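Local coordinates for haloacid dehalogenase/epoxide hydrolase family (Corynebacterium glutamicum ATCC 13032, PDB 2PR7), which is uncharacterised but probably acts as a metal-dependent hydrolase of the haloacid dehalogenase superfamily, and binds a calcium ion, at residues R3-D8 and V95-S100; G36-S41 and A84-L89; P51-E56 and V64-E69; D99-V104 and G114-Q119. One frame throughout, in Å; residues are numbered along the deposited sequence.

Interaction 1 (R3-D8 and V95-S100); sequences RGLIVD and VLVDDS. With CA (calcium ion), chain C.
Four backbone hydrogen bonds join Gly4, Ile6 and Asp8 to Val95 and Val97, the ladder of two neighbouring parallel strands. Val95 N gives to Gly4 O, and Ile6 N gives back to Val95 O at 2.8 Å; Val97 N and Asp8 N continue the alternation. Between the bonds, Leu96 CA makes a C-H···O contact with Ile6 O at 3.3 Å.

Apolar side chains clothe both faces of the sheet. On the face of Leu5, Val95 and Val97, Leu5 CD1 meets Val97 CG2 at 3.6 Å, and helix 120-131 covers the group. On the other face Ile6 CG2 rests against Leu96 CD1, and helix 77-86 touches both residues. Beta-branched residues and leucine suit this doubly covered central position.

Where the strands end, acids take over. Asp8 OD2 binds the calcium ion at 2.2 Å and Asp99 OD1 at 2.4 Å, with Ala10 O and three waters completing the set. Asp98 stands behind them: its OD1 accepts from Ser100 N (2.9 Å), an Asx turn, and from a metal-bound water, while OD2 pairs with Lys74. Two carboxylates bind the cation directly and the third through a water, consistent with a haloacid dehalogenase-type metal site.

Interaction 2 (G36-S41 and A84-L89); sequences GTVILS and ADAIDL
Val38 CG2 and Ile87 CG2 are pressed to 3.2 Å, closer than methyl groups normally come, and this one pair dominates a small contact of van der Waals packing. Each is the branch lying anti to its own carbonyl carbon. In Ile87 the other branch, CG1, stands between the backbone N and the carbonyl carbon (chi1 57°), a costly setting for a beta-branched residue. It swings CD1 across the strand, 3.7 Å from Gly36 O, while CG2 faces Val38. The isoleucine therefore touches both Gly36, through its backbone, and Val38. Gly36, with no side chain, leaves room for Ile87 CD1. Ala86 adds a lighter touch, its CB 4.5 Å from Val38 CG2, and its short side chain lets the helix end come close to the sheet.

The chain turns just after Ile87 in a Schellman motif. Leu89 N returns to Ala84 O and Asp88 N to Asp85 O at 2.9 Å, with Asp88 as the C-prime residue at positive phi (60°). Ala84 O also takes Ile87 N at 3.1 Å, the two donors reaching it from opposite faces of its plane. Much of the backbone of strand 36-41 bonds to its neighbours 4-7 and 63-66 in this parallel, Rossmann-like sheet. With no polar bond between the two segments, the join between helix 77-86 and the strand rests on hydrocarbon packing, tight at one methyl pair and lighter around it.

Interaction 3 (P51-E56 and V64-E69); sequences PIRELE and VLLSGE
Glu56 OE1 is gripped twice: Val64 N donates to it at 2.9 Å, and a water donates at 2.6 Å. The amide comes in on the anti side of the oxygen, 32° out of the carboxylate plane. CG anti to the backbone N and an extended chain beyond it carry the carboxylate from the helix to the start of the strand, where a long acid can serve an edge-strand N-H.

Beneath this bond Val64 fills the middle of the contact. Its CG2 nestles against Ile52 O and Glu56 CB, the latter 3.7 Å away, and its CG1 meets Ile52 CG2, the two side chains crossing at about a right angle. Farther along, Ile52 CD1 reaches Leu66 CD2 at 4.1 Å. Beta-branched Val64 and Ile52 offer methyls that fill the interface. These residues pack helix 50-57 on strand 63-66, an outermost strand of the sheet and the second of the beta-alpha-beta unit begun by strand 36-41, the helix running at 150° to the strand segment.

At the other end, long Arg53 spans the interface and its NH2 forms a salt bridge with Glu69 OE2 at 2.5 Å, though its hydrogen bond is weak. The carboxylate lies at the guanidinium edge, the two planes only 12° apart. A water links Arg53 NE to Glu69 OE1, and the backbone of Gly46 binds both side chains.

Interaction 4 (D99-V104 and G114-Q119); sequences DSILNV and GVYYQQ. With CA (calcium ion), chain C.
Tyr116 turns its ring so that one face receives Ile101 and an edge meets the backbone of Asp99. The Ile101 side chain crosses the tyrosine at about a right angle; its CD1 sits 4.1 Å above the ring plane, offset toward the rim. At the edge, Tyr116 CE1 comes within 3.3 Å of Asp99 O. With CG anti to the backbone N (chi1 179°), the ring is carried out alongside the loop, and a long aromatic with a polar end suits this partly exposed site: one water donates to Asp99 O and Tyr117 O and also hydrogen-bonds to Tyr116 OH.

Val104 sets its two methyls on the strand at successive residues. CG1 lies over Gly114 CA at 3.8 Å, where the lack of a side chain leaves room for it, and CG2 reaches Val115 O at 3.7 Å. Nearer the loop, Asp99 CA makes a C-H···O contact with Tyr117 O at 3.2 Å.

In the conformer described, Ser100 OG accepts from Asn103 N at 3.2 Å, a capping bond. Helix 101-110 thus packs on strand 113-116, an edge strand, within the beta-alpha-beta unit that begins with strand 94-98; Val115 points away from this helix, toward helix 120-131, and Tyr117 bonds through its hydroxyl to Trp23 of helix 17-32.

Overall arrangement
All four contacts reach one parallel sheet of Rossmann-like topology. Interaction 1 is its buried core, two central strands bonded through their backbones, whereas the other three lay helices or helix ends against strands and are only partly buried. Interaction 2 touches interaction 1 through the bonds between strands 4-7 and 36-41, and rests on packing without hydrogen bonds between its segments. Interactions 3 and 4 each belong to a beta-alpha-beta unit ending at an edge strand, 63-66 and 113-116; the centres of the two contacts lie about 19 Å apart. The first adds a charged pair and a carboxylate-to-amide bond; the second uses aromatic and aliphatic packing. Interactions 1 and 4 share Asp99 and the calcium ion.

Interaction 1 (R3-D8 and V95-S100)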
loop_
_atom_site.group_PDB
_atom_site.type_symbol
_atom_site.label_atom_id
_atom_site.label_comp_id
_atom_site.label_asym_id
_atom_site.label_seq_id
_atom_site.Cartn_x
_atom_site.Cartn_y
_atom_site.Cartn_z
ATOM N N ARG A 3 -12.008 -0.843 1.555
ATOM C CA ARG A 3 -11.725 -0.775 2.964
ATOM C C ARG A 3 -10.234 -0.917 3.265
ATOM O O ARG A 3 -9.837 -0.669 4.389
ATOM C CB ARG A 3 -12.428 -1.957 3.654
ATOM C CG ARG A 3 -13.966 -1.987 3.626
ATOM C CD ARG A 3 -14.619 -0.677 4.038
ATOM N NE ARG A 3 -13.958 -0.018 5.161
ATOM C CZ ARG A 3 -13.909 1.306 5.332
ATOM N NH1 ARG A 3 -14.473 2.147 4.468
ATOM N NH2 ARG A 3 -13.290 1.808 6.387
ATOM N N GLY A 4 -9.434 -1.357 2.305
ATOM C CA GLY A 4 -8.048 -1.648 2.538
ATOM C C GLY A 4 -7.163 -0.990 1.496
ATOM O O GLY A 4 -7.470 -1.030 0.313
ATOM N N LEU A 5 -6.048 -0.408 1.948
ATOM C CA LEU A 5 -5.031 0.222 1.076
ATOM C C LEU A 5 -3.701 -0.458 1.308
ATOM O O LEU A 5 -3.118 -0.348 2.418
ATOM C CB LEU A 5 -4.952 1.709 1.391
ATOM C CG LEU A 5 -3.860 2.567 0.700
ATOM C CD1 LEU A 5 -3.930 2.464 -0.838
ATOM C CD2 LEU A 5 -4.010 4.025 1.161
ATOM N N ILE A 6 -3.221 -1.100 0.238
ATOM C CA ILE A 6 -1.974 -1.884 0.242
ATOM C C ILE A 6 -1.010 -1.081 -0.664
ATOM O O ILE A 6 -1.349 -0.790 -1.804
ATOM C CB ILE A 6 -2.153 -3.303 -0.260
ATOM C CG1 ILE A 6 -3.249 -4.064 0.524
ATOM C CG2 ILE A 6 -0.772 -4.034 -0.268
ATOM C CD1 ILE A 6 -3.575 -5.454 -0.030
ATOM N N VAL A 7 0.121 -0.627 -0.132
ATOM C CA VAL A 7 1.056 0.203 -0.902
ATOM C C VAL A 7 2.464 -0.341 -0.860
ATOM O O VAL A 7 2.846 -0.969 0.110
ATOM C CB VAL A 7 1.083 1.653 -0.418
ATOM C CG1 VAL A 7 -0.368 2.199 -0.190
ATOM C CG2 VAL A 7 1.885 1.802 0.834
ATOM N N ASP A 8 3.195 -0.125 -1.948
ATOM C CA ASP A 8 4.599 -0.496 -1.985
ATOM C C ASP A 8 5.362 0.547 -1.241
ATOM O O ASP A 8 4.850 1.631 -0.961
ATOM C CB ASP A 8 5.147 -0.674 -3.403
ATOM C CG ASP A 8 6.439 -1.499 -3.418
ATOM O OD1 ASP A 8 6.957 -1.939 -2.332
ATOM O OD2 ASP A 8 6.922 -1.746 -4.474
ATOM N N VAL A 95 -7.361 -2.152 -2.306
ATOM C CA VAL A 95 -6.683 -1.447 -3.376
ATOM C C VAL A 95 -5.168 -1.671 -3.244
ATOM O O VAL A 95 -4.610 -1.427 -2.161
ATOM C CB VAL A 95 -6.919 0.072 -3.310
ATOM C CG1 VAL A 95 -6.266 0.722 -4.545
ATOM C CG2 VAL A 95 -8.448 0.418 -3.294
ATOM N N LEU A 96 -4.478 -1.998 -4.326
ATOM C CA LEU A 96 -3.028 -2.050 -4.329
ATOM C C LEU A 96 -2.502 -0.834 -5.093
ATOM O O LEU A 96 -2.922 -0.628 -6.252
ATOM C CB LEU A 96 -2.505 -3.302 -5.034
ATOM C CG LEU A 96 -0.967 -3.288 -5.237
ATOM C CD1 LEU A 96 -0.292 -3.619 -3.851
ATOM C CD2 LEU A 96 -0.461 -4.231 -6.332
ATOM N N VAL A 97 -1.572 -0.102 -4.507
ATOM C CA VAL A 97 -0.894 0.930 -5.202
ATOM C C VAL A 97 0.575 0.504 -5.369
ATOM O O VAL A 97 1.277 0.291 -4.395
ATOM C CB VAL A 97 -1.001 2.277 -4.432
ATOM C CG1 VAL A 97 -0.143 3.422 -5.123
ATOM C CG2 VAL A 97 -2.468 2.696 -4.158
ATOM N N ASP A 98 1.061 0.454 -6.597
ATOM C CA ASP A 98 2.394 -0.084 -6.840
ATOM C C ASP A 98 2.933 0.522 -8.130
ATOM O O ASP A 98 2.177 0.753 -9.102
ATOM C CB ASP A 98 2.292 -1.613 -6.963
ATOM C CG ASP A 98 3.621 -2.365 -6.747
ATOM O OD1 ASP A 98 4.568 -2.185 -7.533
ATOM O OD2 ASP A 98 3.667 -3.215 -5.847
ATOM N N ASP A 99 4.241 0.743 -8.162
ATOM C CA ASP A 99 4.890 1.319 -9.343
ATOM C C ASP A 99 5.270 0.259 -10.405
ATOM O O ASP A 99 5.808 0.600 -11.443
ATOM C CB ASP A 99 6.120 2.155 -8.967
ATOM C CG ASP A 99 7.224 1.326 -8.372
ATOM O OD1 ASP A 99 6.892 0.470 -7.566
ATOM O OD2 ASP A 99 8.397 1.499 -8.724
ATOM N N SER A 100 4.979 -1.009 -10.132
ATOM C CA SER A 100 5.213 -2.099 -11.070
ATOM C C SER A 100 3.911 -2.530 -11.719
ATOM O O SER A 100 3.001 -3.030 -11.031
ATOM C CB SER A 100 5.825 -3.312 -10.400
ATOM O OG SER A 100 5.700 -4.436 -11.235
HETATM CA CA CA C . 8.189 -0.690 -5.953
HETATM O O HOH W 1 7.158 -2.322 -7.434
HETATM O O HOH W 2 10.538 -0.271 -7.242
HETATM O O HOH W 3 10.165 -2.126 -5.969
#

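Interaction 2 (G36-S41 and A84-L89)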
loop_
_atom_site.group_PDB
_atom_site.type_symbol
_atom_site.label_atom_id
_atom_site.label_comp_id
_atom_site.label_asym_id
_atom_site.label_seq_id
_atom_site.Cartn_x
_atom_site.Cartn_y
_atom_site.Cartn_z
ATOM N N GLY A 36 -7.945 0.384 6.407
ATOM C CA GLY A 36 -6.763 -0.335 6.859
ATOM C C GLY A 36 -5.619 -0.171 5.872
ATOM O O GLY A 36 -5.837 -0.081 4.675
ATOM N N THR A 37 -4.403 -0.070 6.393
ATOM C CA THR A 37 -3.248 0.249 5.570
ATOM C C THR A 37 -2.125 -0.730 5.797
ATOM O O THR A 37 -1.760 -1.031 6.930
ATOM C CB THR A 37 -2.746 1.682 5.830
ATOM O OG1 THR A 37 -2.512 1.907 7.237
ATOM C CG2 THR A 37 -3.784 2.655 5.348
ATOM N N VAL A 38 -1.594 -1.258 4.690
ATOM C CA VAL A 38 -0.480 -2.202 4.717
ATOM C C VAL A 38 0.564 -1.788 3.698
ATOM O O VAL A 38 0.221 -1.428 2.569
ATOM C CB VAL A 38 -0.921 -3.640 4.373
ATOM C CG1 VAL A 38 0.264 -4.603 4.522
ATOM C CG2 VAL A 38 -1.997 -4.068 5.243
ATOM N N ILE A 39 1.834 -1.829 4.084
ATOM C CA ILE A 39 2.931 -1.729 3.140
ATOM C C ILE A 39 3.284 -3.161 2.797
ATOM O O ILE A 39 3.549 -3.974 3.694
ATOM C CB ILE A 39 4.169 -1.007 3.721
ATOM C CG1 ILE A 39 3.848 0.469 3.969
ATOM C CG2 ILE A 39 5.368 -1.174 2.791
ATOM C CD1 ILE A 39 4.920 1.278 4.640
ATOM N N LEU A 40 3.233 -3.468 1.505
ATOM C CA LEU A 40 3.598 -4.801 0.987
ATOM C C LEU A 40 4.752 -4.557 0.057
ATOM O O LEU A 40 4.593 -3.988 -1.038
ATOM C CB LEU A 40 2.474 -5.516 0.254
ATOM C CG LEU A 40 2.735 -6.916 -0.315
ATOM C CD1 LEU A 40 3.033 -7.918 0.818
ATOM C CD2 LEU A 40 1.571 -7.357 -1.159
ATOM N N SER A 41 5.935 -4.979 0.492
ATOM C CA SER A 41 7.143 -4.667 -0.230
ATOM C C SER A 41 7.942 -5.923 -0.597
ATOM O O SER A 41 8.142 -6.798 0.264
ATOM C CB SER A 41 7.991 -3.772 0.666
ATOM O OG SER A 41 9.282 -3.516 0.145
ATOM N N ALA A 84 -3.963 -8.658 2.702
ATOM C CA ALA A 84 -5.379 -8.552 2.999
ATOM C C ALA A 84 -5.648 -9.160 4.384
ATOM O O ALA A 84 -6.298 -8.535 5.260
ATOM C CB ALA A 84 -6.206 -9.231 1.904
ATOM N N ASP A 85 -5.149 -10.382 4.597
ATOM C CA ASP A 85 -5.271 -11.051 5.906
ATOM C C ASP A 85 -4.766 -10.174 7.061
ATOM O O ASP A 85 -5.399 -10.128 8.124
ATOM C CB ASP A 85 -4.517 -12.404 5.918
ATOM C CG ASP A 85 -5.173 -13.477 5.031
ATOM O OD1 ASP A 85 -6.296 -13.291 4.526
ATOM O OD2 ASP A 85 -4.544 -14.531 4.830
ATOM N N ALA A 86 -3.656 -9.453 6.840
ATOM C CA ALA A 86 -3.011 -8.628 7.898
ATOM C C ALA A 86 -3.928 -7.532 8.456
ATOM O O ALA A 86 -3.757 -7.082 9.590
ATOM C CB ALA A 86 -1.694 -7.981 7.358
ATOM N N ILE A 87 -4.872 -7.065 7.629
ATOM C CA ILE A 87 -5.821 -6.030 8.034
ATOM C C ILE A 87 -7.250 -6.579 8.066
ATOM O O ILE A 87 -8.226 -5.806 8.078
ATOM C CB ILE A 87 -5.688 -4.736 7.177
ATOM C CG1 ILE A 87 -5.880 -5.036 5.687
ATOM C CG2 ILE A 87 -4.343 -4.108 7.440
ATOM C CD1 ILE A 87 -5.947 -3.767 4.805
ATOM N N ASP A 88 -7.339 -7.923 8.090
ATOM C CA ASP A 88 -8.583 -8.668 8.290
ATOM C C ASP A 88 -9.653 -8.380 7.232
ATOM O O ASP A 88 -10.809 -8.269 7.592
ATOM C CB ASP A 88 -9.175 -8.438 9.712
ATOM C CG ASP A 88 -8.239 -8.896 10.825
ATOM O OD1 ASP A 88 -7.660 -10.010 10.747
ATOM O OD2 ASP A 88 -8.032 -8.117 11.762
ATOM N N LEU A 89 -9.268 -8.291 5.950
ATOM C CA LEU A 89 -10.197 -8.011 4.856
ATOM C C LEU A 89 -10.053 -9.076 3.792
ATOM O O LEU A 89 -8.979 -9.664 3.676
ATOM C CB LEU A 89 -9.857 -6.663 4.211
ATOM C CG LEU A 89 -10.226 -5.399 4.983
ATOM C CD1 LEU A 89 -9.640 -4.158 4.258
ATOM C CD2 LEU A 89 -11.776 -5.279 5.123
#

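Interaction 3 (P51-E56 and V64-E69)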
loop_
_atom_site.group_PDB
_atom_site.type_symbol
_atom_site.label_atom_id
_atom_site.label_comp_id
_atom_site.label_asym_id
_atom_site.label_seq_id
_atom_site.Cartn_x
_atom_site.Cartn_y
_atom_site.Cartn_z
ATOM N N PRO A 51 13.922 1.134 8.293
ATOM C CA PRO A 51 13.186 2.344 7.891
ATOM C C PRO A 51 11.754 2.065 7.501
ATOM O O PRO A 51 10.872 2.890 7.765
ATOM C CB PRO A 51 13.987 2.860 6.685
ATOM C CG PRO A 51 15.362 2.369 6.927
ATOM C CD PRO A 51 15.139 0.972 7.480
ATOM N N ILE A 52 11.504 0.920 6.864
ATOM C CA ILE A 52 10.164 0.593 6.424
ATOM C C ILE A 52 9.333 0.188 7.621
ATOM O O ILE A 52 8.213 0.664 7.841
ATOM C CB ILE A 52 10.150 -0.523 5.377
ATOM C CG1 ILE A 52 11.181 -0.279 4.255
ATOM C CG2 ILE A 52 8.686 -0.750 4.859
ATOM C CD1 ILE A 52 11.203 -1.309 3.184
ATOM N N ARG A 53 9.885 -0.709 8.423
ATOM C CA ARG A 53 9.179 -1.193 9.606
ATOM C C ARG A 53 8.801 -0.090 10.595
ATOM O O ARG A 53 7.781 -0.201 11.273
ATOM C CB ARG A 53 10.047 -2.240 10.305
ATOM C CG ARG A 53 9.318 -3.106 11.300
ATOM C CD ARG A 53 10.247 -4.203 11.808
ATOM N NE ARG A 53 10.664 -5.167 10.769
ATOM C CZ ARG A 53 11.873 -5.235 10.191
ATOM N NH1 ARG A 53 12.896 -4.413 10.507
ATOM N NH2 ARG A 53 12.063 -6.171 9.289
ATOM N N GLU A 54 9.622 0.954 10.683
ATOM C CA GLU A 54 9.348 2.117 11.520
ATOM C C GLU A 54 7.997 2.750 11.230
ATOM O O GLU A 54 7.364 3.317 12.115
ATOM C CB GLU A 54 10.439 3.171 11.327
ATOM N N LEU A 55 7.549 2.666 9.988
ATOM C CA LEU A 55 6.236 3.179 9.621
ATOM C C LEU A 55 5.099 2.422 10.302
ATOM O O LEU A 55 4.049 2.990 10.574
ATOM C CB LEU A 55 6.089 3.169 8.086
ATOM C CG LEU A 55 7.103 4.029 7.358
ATOM C CD1 LEU A 55 6.978 3.917 5.842
ATOM C CD2 LEU A 55 6.937 5.457 7.799
ATOM N N GLU A 56 5.281 1.146 10.579
ATOM C CA GLU A 56 4.304 0.404 11.361
ATOM C C GLU A 56 4.454 0.765 12.841
ATOM O O GLU A 56 3.484 1.084 13.514
ATOM C CB GLU A 56 4.447 -1.108 11.183
ATOM C CG GLU A 56 3.507 -1.871 12.110
ATOM C CD GLU A 56 3.576 -3.378 12.040
ATOM O OE1 GLU A 56 3.952 -3.988 11.010
ATOM O OE2 GLU A 56 3.184 -3.974 13.065
ATOM N N VAL A 64 3.376 -3.643 8.148
ATOM C CA VAL A 64 4.411 -3.732 7.146
ATOM C C VAL A 64 4.707 -5.217 6.906
ATOM O O VAL A 64 5.008 -5.970 7.858
ATOM C CB VAL A 64 5.688 -2.981 7.628
ATOM C CG1 VAL A 64 6.905 -3.349 6.778
ATOM C CG2 VAL A 64 5.481 -1.448 7.628
ATOM N N LEU A 65 4.635 -5.620 5.646
ATOM C CA LEU A 65 4.940 -6.987 5.212
ATOM C C LEU A 65 6.068 -6.951 4.178
ATOM O O LEU A 65 5.987 -6.205 3.195
ATOM C CB LEU A 65 3.718 -7.699 4.578
ATOM C CG LEU A 65 2.564 -8.044 5.510
ATOM C CD1 LEU A 65 1.480 -8.808 4.710
ATOM C CD2 LEU A 65 3.037 -8.836 6.691
ATOM N N LEU A 66 7.119 -7.764 4.376
ATOM C CA LEU A 66 8.290 -7.762 3.511
ATOM C C LEU A 66 8.465 -9.162 2.957
ATOM O O LEU A 66 8.497 -10.152 3.725
ATOM C CB LEU A 66 9.519 -7.388 4.330
ATOM C CG LEU A 66 9.369 -6.015 5.016
ATOM C CD1 LEU A 66 10.321 -5.688 6.185
ATOM C CD2 LEU A 66 9.429 -4.876 3.957
ATOM N N SER A 67 8.560 -9.270 1.639
ATOM C CA SER A 67 8.666 -10.576 0.990
ATOM C C SER A 67 9.761 -11.488 1.598
ATOM O O SER A 67 9.544 -12.678 1.727
ATOM C CB SER A 67 8.929 -10.381 -0.490
ATOM O OG SER A 67 10.158 -9.714 -0.712
ATOM N N GLY A 68 10.918 -10.938 1.957
ATOM C CA GLY A 68 12.008 -11.752 2.491
ATOM C C GLY A 68 11.665 -12.420 3.813
ATOM O O GLY A 68 12.365 -13.335 4.244
ATOM N N GLU A 69 10.655 -11.897 4.496
ATOM C CA GLU A 69 10.161 -12.421 5.764
ATOM C C GLU A 69 8.936 -13.307 5.544
ATOM O O GLU A 69 8.713 -14.237 6.292
ATOM C CB GLU A 69 9.849 -11.258 6.721
ATOM C CG GLU A 69 11.058 -10.401 7.055
ATOM C CD GLU A 69 10.748 -9.157 7.859
ATOM O OE1 GLU A 69 9.573 -8.950 8.290
ATOM O OE2 GLU A 69 11.701 -8.369 8.074
HETATM O O HOH W 4 8.776 -7.007 9.693
HETATM O O HOH W 5 2.818 -6.293 10.404
#

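Interaction 4 (D99-V104 and G114-Q119)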
loop_
_atom_site.group_PDB
_atom_site.type_symbol
_atom_site.label_atom_id
_atom_site.label_comp_id
_atom_site.label_asym_id
_atom_site.label_seq_id
_atom_site.Cartn_x
_atom_site.Cartn_y
_atom_site.Cartn_z
ATOM N N ASP A 99 4.241 0.743 -8.162
ATOM C CA ASP A 99 4.890 1.319 -9.343
ATOM C C ASP A 99 5.270 0.259 -10.405
ATOM O O ASP A 99 5.808 0.600 -11.443
ATOM C CB ASP A 99 6.120 2.155 -8.967
ATOM C CG ASP A 99 7.224 1.326 -8.372
ATOM O OD1 ASP A 99 6.892 0.470 -7.566
ATOM O OD2 ASP A 99 8.397 1.499 -8.724
ATOM N N SER A 100 4.979 -1.009 -10.132
ATOM C CA SER A 100 5.213 -2.099 -11.070
ATOM C C SER A 100 3.911 -2.530 -11.719
ATOM O O SER A 100 3.001 -3.030 -11.031
ATOM C CB SER A 100 5.825 -3.312 -10.400
ATOM O OG SER A 100 5.700 -4.436 -11.235
ATOM N N ILE A 101 3.841 -2.378 -13.043
ATOM C CA ILE A 101 2.629 -2.756 -13.757
ATOM C C ILE A 101 2.323 -4.243 -13.586
ATOM O O ILE A 101 1.153 -4.602 -13.433
ATOM C CB ILE A 101 2.640 -2.330 -15.242
ATOM C CG1 ILE A 101 1.223 -2.466 -15.828
ATOM C CG2 ILE A 101 3.680 -3.124 -16.011
ATOM C CD1 ILE A 101 0.149 -1.647 -15.076
ATOM N N LEU A 102 3.343 -5.088 -13.565
ATOM C CA LEU A 102 3.179 -6.486 -13.317
ATOM C C LEU A 102 2.553 -6.781 -11.939
ATOM O O LEU A 102 1.708 -7.716 -11.828
ATOM C CB LEU A 102 4.541 -7.182 -13.474
ATOM C CG LEU A 102 4.993 -7.235 -14.956
ATOM C CD1 LEU A 102 6.305 -7.993 -15.083
ATOM C CD2 LEU A 102 3.915 -7.882 -15.834
ATOM N N ASN A 103 2.945 -6.009 -10.927
ATOM C CA ASN A 103 2.339 -6.184 -9.602
ATOM C C ASN A 103 0.876 -5.728 -9.608
ATOM O O ASN A 103 0.004 -6.420 -9.081
ATOM C CB ASN A 103 3.105 -5.462 -8.549
ATOM C CG ASN A 103 4.420 -6.119 -8.234
ATOM O OD1 ASN A 103 4.694 -7.232 -8.636
ATOM N ND2 ASN A 103 5.245 -5.409 -7.511
ATOM N N VAL A 104 0.611 -4.631 -10.280
ATOM C CA VAL A 104 -0.772 -4.095 -10.359
ATOM C C VAL A 104 -1.636 -5.078 -11.127
ATOM O O VAL A 104 -2.759 -5.376 -10.709
ATOM C CB VAL A 104 -0.829 -2.712 -10.988
ATOM C CG1 VAL A 104 -2.264 -2.233 -11.133
ATOM C CG2 VAL A 104 -0.055 -1.736 -10.160
ATOM N N GLY A 114 -6.632 -2.220 -8.628
ATOM C CA GLY A 114 -5.250 -1.846 -8.881
ATOM C C GLY A 114 -5.090 -0.372 -9.207
ATOM O O GLY A 114 -5.880 0.178 -9.990
ATOM N N VAL A 115 -4.036 0.244 -8.681
ATOM C CA VAL A 115 -3.666 1.602 -9.058
ATOM C C VAL A 115 -2.200 1.612 -9.388
ATOM O O VAL A 115 -1.345 1.305 -8.519
ATOM C CB VAL A 115 -3.929 2.581 -7.927
ATOM C CG1 VAL A 115 -3.373 4.020 -8.284
ATOM C CG2 VAL A 115 -5.438 2.629 -7.597
ATOM N N TYR A 116 -1.881 1.944 -10.651
ATOM C CA TYR A 116 -0.495 2.063 -11.098
ATOM C C TYR A 116 0.091 3.409 -10.699
ATOM O O TYR A 116 -0.428 4.447 -11.049
ATOM C CB TYR A 116 -0.438 1.891 -12.597
ATOM C CG TYR A 116 0.916 2.016 -13.226
ATOM C CD1 TYR A 116 1.989 1.280 -12.762
ATOM C CD2 TYR A 116 1.133 2.874 -14.291
ATOM C CE1 TYR A 116 3.217 1.366 -13.348
ATOM C CE2 TYR A 116 2.383 2.952 -14.901
ATOM C CZ TYR A 116 3.423 2.177 -14.434
ATOM O OH TYR A 116 4.692 2.225 -15.021
ATOM N N TYR A 117 1.196 3.384 -9.953
ATOM C CA TYR A 117 1.849 4.581 -9.439
ATOM C C TYR A 117 3.006 4.943 -10.316
ATOM O O TYR A 117 4.064 4.274 -10.320
ATOM C CB TYR A 117 2.379 4.334 -8.042
ATOM C CG TYR A 117 2.868 5.570 -7.328
ATOM C CD1 TYR A 117 1.983 6.355 -6.598
ATOM C CD2 TYR A 117 4.169 5.930 -7.333
ATOM C CE1 TYR A 117 2.408 7.444 -5.931
ATOM C CE2 TYR A 117 4.587 7.028 -6.662
ATOM C CZ TYR A 117 3.682 7.776 -5.964
ATOM O OH TYR A 117 4.076 8.896 -5.251
ATOM N N GLN A 118 2.789 5.930 -11.151
ATOM C CA GLN A 118 3.896 6.505 -11.912
ATOM C C GLN A 118 4.187 7.932 -11.440
ATOM O O GLN A 118 5.330 8.357 -11.419
ATOM C CB GLN A 118 3.570 6.415 -13.407
ATOM C CG GLN A 118 4.648 6.925 -14.337
ATOM C CD GLN A 118 4.355 6.531 -15.807
ATOM O OE1 GLN A 118 3.369 6.989 -16.357
ATOM N NE2 GLN A 118 5.257 5.741 -16.451
ATOM N N GLN A 119 3.161 8.688 -11.093
ATOM C CA GLN A 119 3.374 10.032 -10.522
ATOM C C GLN A 119 2.303 10.255 -9.507
ATOM O O GLN A 119 1.160 9.823 -9.713
ATOM C CB GLN A 119 3.377 11.136 -11.568
ATOM C CG GLN A 119 2.136 11.292 -12.410
ATOM C CD GLN A 119 1.809 12.780 -12.719
ATOM O OE1 GLN A 119 0.640 13.156 -12.899
ATOM N NE2 GLN A 119 2.845 13.617 -12.790
HETATM CA CA CA C . 8.189 -0.690 -5.953
HETATM O O HOH W 6 6.139 3.435 -12.469
HETATM O O HOH W 2 10.538 -0.271 -7.242
HETATM O O HOH W 3 10.165 -2.126 -5.969
HETATM O O HOH W 1 7.158 -2.322 -7.434
#